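Local atomic coordinates of UDP-N-acetylglucosamine pyrophosphorylase (Entamoeba histolytica, PDB entry 3OC9), a protein that probably catalyses the formation of UDP-N-acetylglucosamine and diphosphate from UTP and N-acetyl-alpha-D-glucosamine 1-phosphate. Residues L357-L362 and I398-I403; I64-F69 and E378-K383; D187-K192 and N348-D353. All blocks are in the same frame, centred on the assembly; numbering follows the deposited sequence. Where two conformers were deposited one is given.

Contact 1 (L357-L362 and I398-I403)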
ATOM      1  N   LEU A 357      -8.626  16.938  -2.838  1.00 26.38           N
ATOM      2  CA  LEU A 357      -9.601  15.915  -2.428  1.00 25.96           C
ATOM      3  C   LEU A 357     -10.553  16.418  -1.314  1.00 26.07           C
ATOM      4  O   LEU A 357     -11.782  16.194  -1.374  1.00 26.50           O
ATOM      5  CB  LEU A 357      -8.876  14.620  -1.992  1.00 24.81           C
ATOM      6  CG  LEU A 357      -9.763  13.446  -1.559  1.00 24.48           C
ATOM      7  CD1 LEU A 357     -10.754  13.038  -2.667  1.00 24.02           C
ATOM      8  CD2 LEU A 357      -8.893  12.238  -1.103  1.00 24.48           C
ATOM      9  N   ASN A 358      -9.998  17.091  -0.305  1.00 25.74           N
ATOM     10  CA  ASN A 358     -10.788  17.552   0.837  1.00 27.17           C
ATOM     11  C   ASN A 358     -11.833  18.628   0.438  1.00 28.38           C
ATOM     12  O   ASN A 358     -12.969  18.632   0.940  1.00 29.20           O
ATOM     13  CB  ASN A 358      -9.871  18.043   1.978  1.00 27.20           C
ATOM     14  CG  ASN A 358      -9.069  16.911   2.627  1.00 27.33           C
ATOM     15  OD1 ASN A 358      -9.444  15.740   2.540  1.00 25.82           O
ATOM     16  ND2 ASN A 358      -7.970  17.263   3.286  1.00 27.25           N
ATOM     17  N   ILE A 359     -11.458  19.491  -0.500  1.00 29.22           N
ATOM     18  CA  ILE A 359     -12.404  20.470  -1.102  1.00 30.72           C
ATOM     19  C   ILE A 359     -13.569  19.776  -1.839  1.00 30.68           C
ATOM     20  O   ILE A 359     -14.750  20.128  -1.639  1.00 31.24           O
ATOM     21  CB  ILE A 359     -11.665  21.449  -2.046  1.00 31.04           C
ATOM     22  CG1 ILE A 359     -10.674  22.297  -1.245  1.00 32.64           C
ATOM     23  CG2 ILE A 359     -12.662  22.332  -2.823  1.00 32.85           C
ATOM     24  CD1 ILE A 359      -9.709  23.098  -2.111  1.00 33.88           C
ATOM     25  N   TYR A 360     -13.237  18.785  -2.668  1.00 29.93           N
ATOM     26  CA  TYR A 360     -14.229  17.933  -3.336  1.00 30.37           C
ATOM     27  C   TYR A 360     -15.230  17.295  -2.350  1.00 30.27           C
ATOM     28  O   TYR A 360     -16.446  17.319  -2.601  1.00 31.24           O
ATOM     29  CB  TYR A 360     -13.527  16.879  -4.236  1.00 29.49           C
ATOM     30  CG  TYR A 360     -14.432  15.758  -4.782  1.00 31.66           C
ATOM     31  CD1 TYR A 360     -15.158  15.932  -5.965  1.00 34.00           C
ATOM     32  CD2 TYR A 360     -14.543  14.529  -4.115  1.00 30.85           C
ATOM     33  CE1 TYR A 360     -15.977  14.912  -6.469  1.00 35.53           C
ATOM     34  CE2 TYR A 360     -15.370  13.503  -4.608  1.00 33.32           C
ATOM     35  CZ  TYR A 360     -16.080  13.702  -5.783  1.00 35.27           C
ATOM     36  OH  TYR A 360     -16.900  12.702  -6.287  1.00 39.02           O
ATOM     37  N   TYR A 361     -14.737  16.730  -1.240  1.00 29.67           N
ATOM     38  CA  TYR A 361     -15.614  16.082  -0.248  1.00 30.03           C
ATOM     39  C   TYR A 361     -16.567  17.110   0.433  1.00 31.32           C
ATOM     40  O   TYR A 361     -17.769  16.837   0.635  1.00 31.13           O
ATOM     41  CB  TYR A 361     -14.793  15.297   0.794  1.00 28.79           C
ATOM     42  CG  TYR A 361     -14.272  13.919   0.322  1.00 27.30           C
ATOM     43  CD1 TYR A 361     -14.996  13.141  -0.606  1.00 26.96           C
ATOM     44  CD2 TYR A 361     -13.079  13.387   0.850  1.00 25.57           C
ATOM     45  CE1 TYR A 361     -14.520  11.852  -1.022  1.00 25.66           C
ATOM     46  CE2 TYR A 361     -12.599  12.106   0.438  1.00 25.72           C
ATOM     47  CZ  TYR A 361     -13.331  11.356  -0.491  1.00 26.15           C
ATOM     48  OH  TYR A 361     -12.866  10.099  -0.907  1.00 25.94           O
ATOM     49  N   LEU A 362     -16.040  18.286   0.763  1.00 31.80           N
ATOM     50  CA  LEU A 362     -16.880  19.364   1.316  1.00 33.40           C
ATOM     51  C   LEU A 362     -18.038  19.763   0.380  1.00 34.98           C
ATOM     52  O   LEU A 362     -19.168  19.939   0.842  1.00 35.56           O
ATOM     53  CB  LEU A 362     -16.040  20.593   1.700  1.00 33.50           C
ATOM     54  CG  LEU A 362     -15.257  20.542   3.017  1.00 33.99           C
ATOM     55  CD1 LEU A 362     -14.208  21.678   3.108  1.00 34.35           C
ATOM     56  CD2 LEU A 362     -16.165  20.544   4.270  1.00 33.43           C
ATOM     57  N   ILE A 398     -17.768  28.239   3.366  1.00 46.08           N
ATOM     58  CA  ILE A 398     -16.446  28.093   3.981  1.00 44.38           C
ATOM     59  C   ILE A 398     -15.370  28.829   3.179  1.00 44.18           C
ATOM     60  O   ILE A 398     -15.232  28.602   1.969  1.00 43.72           O
ATOM     61  CB  ILE A 398     -16.035  26.588   4.101  1.00 43.24           C
ATOM     62  CG1 ILE A 398     -17.068  25.794   4.919  1.00 42.36           C
ATOM     63  CG2 ILE A 398     -14.627  26.455   4.683  1.00 42.01           C
ATOM     64  CD1 ILE A 398     -16.947  24.254   4.771  1.00 41.45           C
ATOM     65  N   GLN A 399     -14.597  29.675   3.867  1.00 44.27           N
ATOM     66  CA  GLN A 399     -13.491  30.427   3.256  1.00 44.63           C
ATOM     67  C   GLN A 399     -12.137  29.906   3.744  1.00 43.47           C
ATOM     68  O   GLN A 399     -11.795  30.067   4.919  1.00 43.38           O
ATOM     69  CB  GLN A 399     -13.631  31.943   3.546  1.00 46.07           C
ATOM     70  CG  GLN A 399     -12.487  32.809   3.005  1.00 47.92           C
ATOM     71  CD  GLN A 399     -12.703  34.311   3.238  1.00 51.79           C
ATOM     72  OE1 GLN A 399     -13.739  34.870   2.878  1.00 54.36           O
ATOM     73  NE2 GLN A 399     -11.715  34.960   3.836  1.00 52.32           N
ATOM     74  N   LEU A 400     -11.373  29.275   2.843  1.00 42.94           N
ATOM     75  CA  LEU A 400     -10.067  28.684   3.187  1.00 41.86           C
ATOM     76  C   LEU A 400      -9.123  29.769   3.710  1.00 42.78           C
ATOM     77  O   LEU A 400      -9.224  30.924   3.272  1.00 43.84           O
ATOM     78  CB  LEU A 400      -9.449  27.944   1.981  1.00 40.76           C
ATOM     79  CG  LEU A 400     -10.279  26.829   1.330  1.00 39.49           C
ATOM     80  CD1 LEU A 400      -9.463  26.072   0.267  1.00 36.10           C
ATOM     81  CD2 LEU A 400     -10.782  25.854   2.397  1.00 37.10           C
ATOM     82  N   PRO A 401      -8.214  29.421   4.649  1.00 42.34           N
ATOM     83  CA  PRO A 401      -7.883  28.098   5.233  1.00 41.16           C
ATOM     84  C   PRO A 401      -8.955  27.466   6.130  1.00 40.43           C
ATOM     85  O   PRO A 401      -9.622  28.172   6.907  1.00 40.26           O
ATOM     86  CB  PRO A 401      -6.622  28.377   6.063  1.00 41.40           C
ATOM     87  CG  PRO A 401      -6.126  29.732   5.602  1.00 43.35           C
ATOM     88  CD  PRO A 401      -7.356  30.480   5.209  1.00 43.18           C
ATOM     89  N   PHE A 402      -9.083  26.135   6.026  1.00 38.75           N
ATOM     90  CA  PHE A 402     -10.010  25.332   6.838  1.00 37.87           C
ATOM     91  C   PHE A 402      -9.229  24.166   7.450  1.00 36.80           C
ATOM     92  O   PHE A 402      -8.508  23.465   6.729  1.00 35.46           O
ATOM     93  CB  PHE A 402     -11.159  24.823   5.955  1.00 37.76           C
ATOM     94  CG  PHE A 402     -12.168  23.946   6.670  1.00 37.58           C
ATOM     95  CD1 PHE A 402     -13.187  24.506   7.440  1.00 38.56           C
ATOM     96  CD2 PHE A 402     -12.130  22.562   6.523  1.00 36.87           C
ATOM     97  CE1 PHE A 402     -14.141  23.697   8.089  1.00 37.98           C
ATOM     98  CE2 PHE A 402     -13.077  21.745   7.158  1.00 37.33           C
ATOM     99  CZ  PHE A 402     -14.081  22.316   7.948  1.00 38.23           C
ATOM    100  N   ILE A 403      -9.335  24.002   8.774  1.00 36.87           N
ATOM    101  CA  ILE A 403      -8.640  22.931   9.511  1.00 36.90           C
ATOM    102  C   ILE A 403      -9.597  22.236  10.490  1.00 36.97           C
ATOM    103  O   ILE A 403     -10.111  22.865  11.427  1.00 37.19           O
ATOM    104  CB  ILE A 403      -7.373  23.456  10.267  1.00 37.17           C
ATOM    105  CG1 ILE A 403      -6.310  23.933   9.267  1.00 38.03           C
ATOM    106  CG2 ILE A 403      -6.790  22.371  11.206  1.00 37.27           C
ATOM    107  CD1 ILE A 403      -5.068  24.550   9.905  1.00 39.21           C
TER
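CG of L362 and CG1 of I398 both lie beside the backbone N of their own residue (chi1 -78° and -58°), and this sends the two side chains toward each other from a helix and a strand. Helix 347-364 packs here on the C-terminal strands 397-399 and 402-404, each paired in parallel with one earlier strand (368-370 and 377-379). Both methyls of L362 lie against CD1 of I398, CD2 the closer at 3.8 Å. The two side chains cross at about a right angle. One turn earlier on the helix, I359 reaches L400 with its CD1. No hydrogen bond joins the two segments, so the contact is wholly apolar. V369 and C377, from the parallel partner strands, touch I359, L362 and L400 and fill out the same core. Between the two strands the chain turns through a cis peptide bond before P401. F402 follows, with CG anti to the backbone N (chi1 178°), which brings its ring to the helix side. F393 meets this ring edge-to-face. L362 approaches the same ring obliquely, its CD1 lying 4.1 Å from CD2 of F402.

Contact 2 (I64-F69 and E378-K383)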
ATOM      1  N   ILE A  64      -0.772  20.729  10.685  1.00 30.57           N
ATOM      2  CA  ILE A  64      -0.728  19.885  11.890  0.50 30.47           C
ATOM      3  C   ILE A  64       0.108  18.636  11.542  1.00 30.13           C
ATOM      4  O   ILE A  64      -0.383  17.714  10.874  1.00 29.28           O
ATOM      5  CB  ILE A  64      -2.155  19.476  12.377  0.50 30.26           C
ATOM      6  CG1 ILE A  64      -3.058  20.701  12.566  0.50 31.21           C
ATOM      7  CG2 ILE A  64      -2.090  18.636  13.659  0.50 30.09           C
ATOM      8  CD1 ILE A  64      -2.531  21.737  13.562  0.50 30.72           C
ATOM      9  N   PRO A  65       1.387  18.601  11.973  1.00 30.63           N
ATOM     10  CA  PRO A  65       2.281  17.533  11.485  1.00 30.38           C
ATOM     11  C   PRO A  65       2.018  16.152  12.096  1.00 29.83           C
ATOM     12  O   PRO A  65       1.952  16.026  13.329  1.00 30.00           O
ATOM     13  CB  PRO A  65       3.681  18.022  11.884  1.00 31.27           C
ATOM     14  CG  PRO A  65       3.484  19.372  12.557  1.00 32.07           C
ATOM     15  CD  PRO A  65       2.057  19.451  12.976  1.00 31.87           C
ATOM     16  N   LYS A  66       1.904  15.138  11.234  1.00 28.98           N
ATOM     17  CA  LYS A  66       1.704  13.734  11.648  1.00 28.17           C
ATOM     18  C   LYS A  66       2.561  12.747  10.841  1.00 27.31           C
ATOM     19  O   LYS A  66       2.833  12.980   9.665  1.00 26.63           O
ATOM     20  CB  LYS A  66       0.223  13.350  11.543  1.00 28.50           C
ATOM     21  CG  LYS A  66      -0.712  14.181  12.431  1.00 29.95           C
ATOM     22  CD  LYS A  66      -2.170  13.770  12.264  1.00 32.20           C
ATOM     23  CE  LYS A  66      -3.090  14.663  13.096  1.00 34.33           C
ATOM     24  NZ  LYS A  66      -4.545  14.447  12.792  1.00 33.32           N
ATOM     25  N   SER A  67       2.997  11.651  11.476  1.00 26.11           N
ATOM     26  CA  SER A  67       3.748  10.601  10.766  1.00 25.21           C
ATOM     27  C   SER A  67       2.833   9.748   9.876  1.00 23.97           C
ATOM     28  O   SER A  67       1.610   9.732  10.069  1.00 23.83           O
ATOM     29  CB  SER A  67       4.493   9.667  11.739  1.00 25.14           C
ATOM     30  OG  SER A  67       3.594   8.854  12.488  1.00 25.61           O
ATOM     31  N   ILE A  68       3.441   9.032   8.929  1.00 23.20           N
ATOM     32  CA  ILE A  68       2.705   8.076   8.060  1.00 22.66           C
ATOM     33  C   ILE A  68       2.001   7.007   8.926  1.00 21.96           C
ATOM     34  O   ILE A  68       0.805   6.707   8.719  1.00 21.61           O
ATOM     35  CB  ILE A  68       3.654   7.437   6.982  1.00 23.15           C
ATOM     36  CG1 ILE A  68       4.188   8.514   6.001  1.00 24.54           C
ATOM     37  CG2 ILE A  68       2.961   6.289   6.227  1.00 21.36           C
ATOM     38  CD1 ILE A  68       5.338   8.033   5.084  1.00 26.21           C
ATOM     39  N   PHE A  69       2.725   6.438   9.899  1.00 22.65           N
ATOM     40  CA  PHE A  69       2.128   5.466  10.843  1.00 21.92           C
ATOM     41  C   PHE A  69       0.918   6.041  11.611  1.00 22.31           C
ATOM     42  O   PHE A  69      -0.078   5.320  11.806  1.00 21.98           O
ATOM     43  CB  PHE A  69       3.152   4.914  11.863  1.00 22.32           C
ATOM     44  CG  PHE A  69       4.105   3.821  11.331  1.00 22.28           C
ATOM     45  CD1 PHE A  69       3.725   2.910  10.340  1.00 23.53           C
ATOM     46  CD2 PHE A  69       5.374   3.677  11.910  1.00 25.23           C
ATOM     47  CE1 PHE A  69       4.617   1.897   9.899  1.00 24.95           C
ATOM     48  CE2 PHE A  69       6.264   2.666  11.492  1.00 26.22           C
ATOM     49  CZ  PHE A  69       5.886   1.786  10.473  1.00 24.75           C
ATOM     50  N   GLU A 378      -7.417  20.994   5.476  1.00 31.24           N
ATOM     51  CA  GLU A 378      -6.944  19.790   6.200  1.00 31.44           C
ATOM     52  C   GLU A 378      -8.053  19.174   7.047  1.00 31.31           C
ATOM     53  O   GLU A 378      -8.543  19.798   8.007  1.00 32.46           O
ATOM     54  CB  GLU A 378      -5.734  20.093   7.103  1.00 32.13           C
ATOM     55  CG  GLU A 378      -4.546  20.720   6.384  1.00 33.39           C
ATOM     56  CD  GLU A 378      -3.215  20.605   7.136  1.00 33.80           C
ATOM     57  OE1 GLU A 378      -3.157  20.095   8.288  1.00 35.19           O
ATOM     58  OE2 GLU A 378      -2.192  21.012   6.550  1.00 33.36           O
ATOM     59  N   ILE A 379      -8.423  17.941   6.701  1.00 30.14           N
ATOM     60  CA  ILE A 379      -9.483  17.198   7.382  1.00 29.58           C
ATOM     61  C   ILE A 379      -8.896  15.911   7.980  1.00 29.33           C
ATOM     62  O   ILE A 379      -8.444  15.033   7.233  1.00 29.05           O
ATOM     63  CB  ILE A 379     -10.646  16.850   6.404  1.00 29.47           C
ATOM     64  CG1 ILE A 379     -11.251  18.143   5.794  1.00 30.71           C
ATOM     65  CG2 ILE A 379     -11.689  15.953   7.122  1.00 29.78           C
ATOM     66  CD1 ILE A 379     -12.440  17.928   4.824  1.00 30.55           C
ATOM     67  N   SER A 380      -8.904  15.802   9.313  1.00 29.08           N
ATOM     68  CA  SER A 380      -8.275  14.656  10.003  1.00 29.32           C
ATOM     69  C   SER A 380      -8.841  13.309   9.539  1.00 28.41           C
ATOM     70  O   SER A 380     -10.057  13.169   9.385  1.00 27.61           O
ATOM     71  CB  SER A 380      -8.428  14.772  11.516  1.00 30.18           C
ATOM     72  OG  SER A 380      -7.834  13.642  12.156  1.00 31.25           O
ATOM     73  N   PHE A 381      -7.952  12.333   9.309  1.00 27.97           N
ATOM     74  CA  PHE A 381      -8.369  10.951   8.982  1.00 28.13           C
ATOM     75  C   PHE A 381      -9.209  10.343  10.132  1.00 28.20           C
ATOM     76  O   PHE A 381      -9.933   9.354   9.928  1.00 28.58           O
ATOM     77  CB  PHE A 381      -7.139  10.048   8.710  1.00 27.07           C
ATOM     78  CG  PHE A 381      -6.556  10.136   7.296  1.00 28.20           C
ATOM     79  CD1 PHE A 381      -6.826  11.202   6.436  1.00 29.45           C
ATOM     80  CD2 PHE A 381      -5.674   9.144   6.858  1.00 28.23           C
ATOM     81  CE1 PHE A 381      -6.242  11.264   5.153  1.00 30.60           C
ATOM     82  CE2 PHE A 381      -5.087   9.197   5.591  1.00 28.89           C
ATOM     83  CZ  PHE A 381      -5.381  10.259   4.732  1.00 30.12           C
ATOM     84  N   ARG A 382      -9.110  10.911  11.337  1.00 28.71           N
ATOM     85  CA  ARG A 382      -9.954  10.471  12.457  1.00 29.77           C
ATOM     86  C   ARG A 382     -11.422  10.950  12.341  1.00 29.81           C
ATOM     87  O   ARG A 382     -12.331  10.316  12.890  1.00 30.46           O
ATOM     88  CB  ARG A 382      -9.324  10.869  13.816  1.00 30.25           C
ATOM     89  CG  ARG A 382     -10.069  10.388  15.060  1.00 32.85           C
ATOM     90  CD  ARG A 382      -9.964   8.864  15.262  1.00 34.60           C
ATOM     91  NE  ARG A 382     -10.837   8.372  16.334  1.00 36.51           N
ATOM     92  CZ  ARG A 382     -12.128   8.067  16.201  1.00 36.87           C
ATOM     93  NH1 ARG A 382     -12.752   8.196  15.031  1.00 35.12           N
ATOM     94  NH2 ARG A 382     -12.806   7.619  17.256  1.00 37.00           N
ATOM     95  N   LYS A 383     -11.644  12.033  11.594  1.00 29.97           N
ATOM     96  CA  LYS A 383     -12.967  12.697  11.482  1.00 30.60           C
ATOM     97  C   LYS A 383     -13.905  12.302  10.309  1.00 29.84           C
ATOM     98  O   LYS A 383     -15.133  12.384  10.451  1.00 29.42           O
ATOM     99  CB  LYS A 383     -12.787  14.222  11.477  1.00 31.68           C
ATOM    100  CG  LYS A 383     -12.073  14.785  12.711  1.00 35.00           C
ATOM    101  CD  LYS A 383     -12.934  14.732  13.967  1.00 39.77           C
ATOM    102  CE  LYS A 383     -13.974  15.849  13.996  1.00 44.05           C
ATOM    103  NZ  LYS A 383     -14.751  15.813  15.271  1.00 46.38           N
TER
HETATM  104  O   HOH W   1      -2.578  17.242   9.413  1.00 31.95           O
HETATM  105  O   HOH W   2      -5.059  12.664   9.982  1.00 31.07           O
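An ST turn at S380 faces the short segment that leads into helix 68-87. The turn follows strand 377-379. Here the C-terminal part of the chain meets a short beta hairpin near the N-terminal part of the nucleotidyltransferase fold, in which 66-67, weakly bonded, pairs antiparallel with 59-60. The link is polar and sparse, and part of it runs through water.

E378 makes the direct link. Its chain is extended beyond CG (chi2 -161°), which carries the carboxylate out to the backbone of I64. The N-H of I64 gives OE1 of E378 a weak hydrogen bond of 3.4 Å, with an angle of 157° at the hydrogen. One water strengthens the link by donating to both sides: to O of I64 at 2.7 Å and to OE1 of E378 at 3.1 Å. The other carboxylate oxygen, OE2, is held by the hydroxyl of Y355 and the backbone N of E63. Both oxygens thus have partners, and these would fix the rotation of the carboxylate.

K66 stretches its extended chain across to the turn. Its NZ lies 3.4 Å from OG of S380, but the angle is poor and this is not a hydrogen bond. The ammonium group is instead held by a salt bridge to E74 and a hydrogen bond to Q405, the last residue of the chain. The same nitrogen gives a weak bond to a second water, which also accepts from the backbone N of F381 at 3.0 Å. OG of S380, anti to its own N (chi1 179°), accepts from N of R382 at 3.1 Å, which makes the ST turn.

Contact 3 (D187-K192 and N348-D353)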
ATOM      1  N   ASP A 187       4.096   3.966   0.807  1.00 25.12           N
ATOM      2  CA  ASP A 187       4.362   5.264   0.165  0.50 25.40           C
ATOM      3  C   ASP A 187       3.101   6.036  -0.281  1.00 24.88           C
ATOM      4  O   ASP A 187       3.174   7.244  -0.536  1.00 24.54           O
ATOM      5  CB  ASP A 187       5.317   5.074  -1.032  0.50 26.03           C
ATOM      6  CG  ASP A 187       6.707   4.560  -0.622  0.50 26.54           C
ATOM      7  OD1 ASP A 187       7.031   4.538   0.582  0.50 27.62           O
ATOM      8  OD2 ASP A 187       7.493   4.183  -1.517  0.50 27.92           O
ATOM      9  N   ASN A 188       1.953   5.355  -0.408  1.00 23.41           N
ATOM     10  CA  ASN A 188       0.703   6.029  -0.897  1.00 23.02           C
ATOM     11  C   ASN A 188      -0.160   6.654   0.216  1.00 22.30           C
ATOM     12  O   ASN A 188      -0.904   5.960   0.907  1.00 19.92           O
ATOM     13  CB  ASN A 188      -0.134   5.058  -1.763  1.00 22.60           C
ATOM     14  CG  ASN A 188      -1.387   5.709  -2.406  1.00 23.05           C
ATOM     15  OD1 ASN A 188      -1.730   6.891  -2.176  1.00 22.73           O
ATOM     16  ND2 ASN A 188      -2.083   4.909  -3.224  1.00 19.76           N
ATOM     17  N   ILE A 189      -0.051   7.976   0.371  1.00 23.44           N
ATOM     18  CA  ILE A 189      -0.658   8.701   1.498  1.00 23.38           C
ATOM     19  C   ILE A 189      -2.218   8.672   1.469  1.00 23.16           C
ATOM     20  O   ILE A 189      -2.882   8.680   2.519  1.00 23.55           O
ATOM     21  CB  ILE A 189      -0.103  10.191   1.538  1.00 24.52           C
ATOM     22  CG1 ILE A 189       1.453  10.217   1.512  1.00 26.77           C
ATOM     23  CG2 ILE A 189      -0.697  11.013   2.696  1.00 25.54           C
ATOM     24  CD1 ILE A 189       2.172   9.342   2.580  1.00 27.13           C
ATOM     25  N   LEU A 190      -2.789   8.591   0.272  1.00 21.50           N
ATOM     26  CA  LEU A 190      -4.264   8.582   0.119  1.00 20.76           C
ATOM     27  C   LEU A 190      -4.944   7.210   0.229  1.00 20.07           C
ATOM     28  O   LEU A 190      -6.180   7.132   0.102  1.00 19.73           O
ATOM     29  CB  LEU A 190      -4.677   9.291  -1.186  1.00 20.67           C
ATOM     30  CG  LEU A 190      -4.227  10.762  -1.317  1.00 22.00           C
ATOM     31  CD1 LEU A 190      -4.649  11.374  -2.640  1.00 25.88           C
ATOM     32  CD2 LEU A 190      -4.761  11.620  -0.171  1.00 22.38           C
ATOM     33  N   CYS A 191      -4.168   6.138   0.457  1.00 18.65           N
ATOM     34  CA  CYS A 191      -4.750   4.780   0.538  1.00 19.61           C
ATOM     35  C   CYS A 191      -5.939   4.652   1.526  1.00 19.34           C
ATOM     36  O   CYS A 191      -5.866   5.147   2.673  1.00 19.45           O
ATOM     37  CB  CYS A 191      -3.660   3.740   0.838  1.00 19.41           C
ATOM     38  SG  CYS A 191      -4.216   2.002   0.775  1.00 20.82           S
ATOM     39  N   LYS A 192      -7.026   4.004   1.087  1.00 18.87           N
ATOM     40  CA  LYS A 192      -8.208   3.820   1.959  1.00 18.37           C
ATOM     41  C   LYS A 192      -8.068   2.654   2.994  1.00 18.66           C
ATOM     42  O   LYS A 192      -8.978   2.405   3.780  1.00 19.66           O
ATOM     43  CB  LYS A 192      -9.513   3.674   1.124  1.00 18.97           C
ATOM     44  CG  LYS A 192     -10.021   4.976   0.419  1.00 18.22           C
ATOM     45  CD  LYS A 192     -11.319   4.651  -0.391  1.00 19.49           C
ATOM     46  CE  LYS A 192     -11.953   5.903  -1.049  1.00 21.90           C
ATOM     47  NZ  LYS A 192     -13.245   5.528  -1.788  1.00 19.85           N
ATOM     48  N   ASN A 348       5.377  18.402  -1.375  1.00 30.33           N
ATOM     49  CA  ASN A 348       4.517  19.408  -2.001  1.00 30.98           C
ATOM     50  C   ASN A 348       3.437  18.830  -2.926  1.00 29.98           C
ATOM     51  O   ASN A 348       2.300  19.314  -2.902  1.00 30.04           O
ATOM     52  CB  ASN A 348       5.355  20.482  -2.723  1.00 32.60           C
ATOM     53  CG  ASN A 348       6.036  21.438  -1.741  1.00 35.84           C
ATOM     54  OD1 ASN A 348       5.585  21.601  -0.601  1.00 39.62           O
ATOM     55  ND2 ASN A 348       7.127  22.068  -2.174  1.00 39.14           N
ATOM     56  N   THR A 349       3.779  17.799  -3.704  1.00 29.07           N
ATOM     57  CA  THR A 349       2.799  17.168  -4.610  1.00 28.22           C
ATOM     58  C   THR A 349       1.733  16.398  -3.816  1.00 26.74           C
ATOM     59  O   THR A 349       0.539  16.413  -4.182  1.00 26.15           O
ATOM     60  CB  THR A 349       3.440  16.266  -5.728  1.00 28.04           C
ATOM     61  OG1 THR A 349       4.117  15.129  -5.157  1.00 27.33           O
ATOM     62  CG2 THR A 349       4.422  17.060  -6.584  1.00 28.78           C
ATOM     63  N   VAL A 350       2.168  15.758  -2.722  1.00 25.92           N
ATOM     64  CA  VAL A 350       1.242  15.085  -1.783  1.00 25.70           C
ATOM     65  C   VAL A 350       0.270  16.086  -1.133  1.00 26.17           C
ATOM     66  O   VAL A 350      -0.945  15.868  -1.137  1.00 25.96           O
ATOM     67  CB  VAL A 350       1.998  14.239  -0.703  1.00 25.46           C
ATOM     68  CG1 VAL A 350       1.024  13.743   0.374  1.00 26.26           C
ATOM     69  CG2 VAL A 350       2.760  13.068  -1.360  1.00 26.40           C
ATOM     70  N   LYS A 351       0.797  17.181  -0.573  1.00 27.85           N
ATOM     71  CA  LYS A 351      -0.036  18.281  -0.042  1.00 28.94           C
ATOM     72  C   LYS A 351      -1.109  18.809  -1.008  1.00 29.40           C
ATOM     73  O   LYS A 351      -2.292  18.897  -0.632  1.00 30.03           O
ATOM     74  CB  LYS A 351       0.850  19.458   0.398  1.00 30.09           C
ATOM     75  CG  LYS A 351       1.072  19.571   1.861  1.00 33.07           C
ATOM     76  CD  LYS A 351       1.699  20.952   2.146  1.00 36.18           C
ATOM     77  CE  LYS A 351       2.107  21.073   3.589  1.00 38.95           C
ATOM     78  NZ  LYS A 351       3.081  22.187   3.814  1.00 40.05           N
ATOM     79  N   ARG A 352      -0.691  19.149  -2.238  1.00 30.07           N
ATOM     80  CA  ARG A 352      -1.596  19.661  -3.284  0.50 30.41           C
ATOM     81  C   ARG A 352      -2.755  18.697  -3.568  1.00 29.98           C
ATOM     82  O   ARG A 352      -3.917  19.134  -3.694  1.00 30.00           O
ATOM     83  CB  ARG A 352      -0.806  19.969  -4.574  0.50 31.69           C
ATOM     84  CG  ARG A 352      -1.621  20.552  -5.745  0.50 32.75           C
ATOM     85  CD  ARG A 352      -0.792  20.658  -7.036  0.50 35.94           C
ATOM     86  NE  ARG A 352       0.190  21.739  -6.971  0.50 37.31           N
ATOM     87  CZ  ARG A 352       1.502  21.553  -6.848  0.50 38.27           C
ATOM     88  NH1 ARG A 352       1.994  20.323  -6.799  0.50 37.97           N
ATOM     89  NH2 ARG A 352       2.323  22.595  -6.777  0.50 39.04           N
ATOM     90  N   ASP A 353      -2.440  17.394  -3.652  1.00 27.36           N
ATOM     91  CA  ASP A 353      -3.433  16.351  -3.954  1.00 26.25           C
ATOM     92  C   ASP A 353      -4.421  16.148  -2.771  1.00 25.48           C
ATOM     93  O   ASP A 353      -5.639  16.065  -2.980  1.00 25.42           O
ATOM     94  CB  ASP A 353      -2.737  15.015  -4.336  1.00 25.27           C
ATOM     95  CG  ASP A 353      -2.110  15.019  -5.758  1.00 27.45           C
ATOM     96  OD1 ASP A 353      -2.529  15.808  -6.631  1.00 28.70           O
ATOM     97  OD2 ASP A 353      -1.204  14.189  -6.011  1.00 25.49           O
TER
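A type I beta turn from N188 to C191 faces one side of helix 347-364, and the two segments come nearest at I189 and V350, whose CA atoms are 7.4 Å apart. The turn is closed by N of C191 bonding to O of N188 at 3.3 Å. N188 adds a second bond from its side chain. Its OD1 accepts from N of L190 at 3.2 Å, and the angle of 136° at the hydrogen makes this bond bent. In addition, the donor lies above the carbonyl plane, 38° out of it. The same OD1 also accepts from N of S334, and ND2 bonds to O of E332, which ties the turn to the end of helix 329-332 and the residues just after it.

I189 and V350 carry the contact. Their side chains cross at about a right angle. V350 points CG1 at the turn, anti to its own N (chi1 171°), and this one methyl packs against the branched base of I189. CG1 of V350 comes within 3.7 Å of CG1 of I189. Beside this pair, L190 lays CD1 at 4.4 Å from CB of D353. The carboxylate of D353 bonds through OD2 to the hydroxyl of S334. The arrangement is an Asx turn within a type I beta turn, in the loop after central-sheet strand 180-184, packed on a helix.

From the N terminus, the chain first passes 64-69, at the start of helix 68-87, and then 187-192, in the loop after strand 180-184. Contact 3 closes when helix 347-364 reaches that loop with its first turns. Later turns of the same helix open contact 1. Strand 377-379 and the turn after it then return to 64-69 and close contact 2, whose long loop encloses contact 3. Contact 1 closes last, near the C terminus, and so crosses contact 2. Strands 377-379 and 402-404 are parallel neighbours, which joins these two contacts. Contact 1 holds the C-terminal part together; contact 2 ties it to the start of helix 68-87, and contact 3 to the loop after sheet strand 180-184.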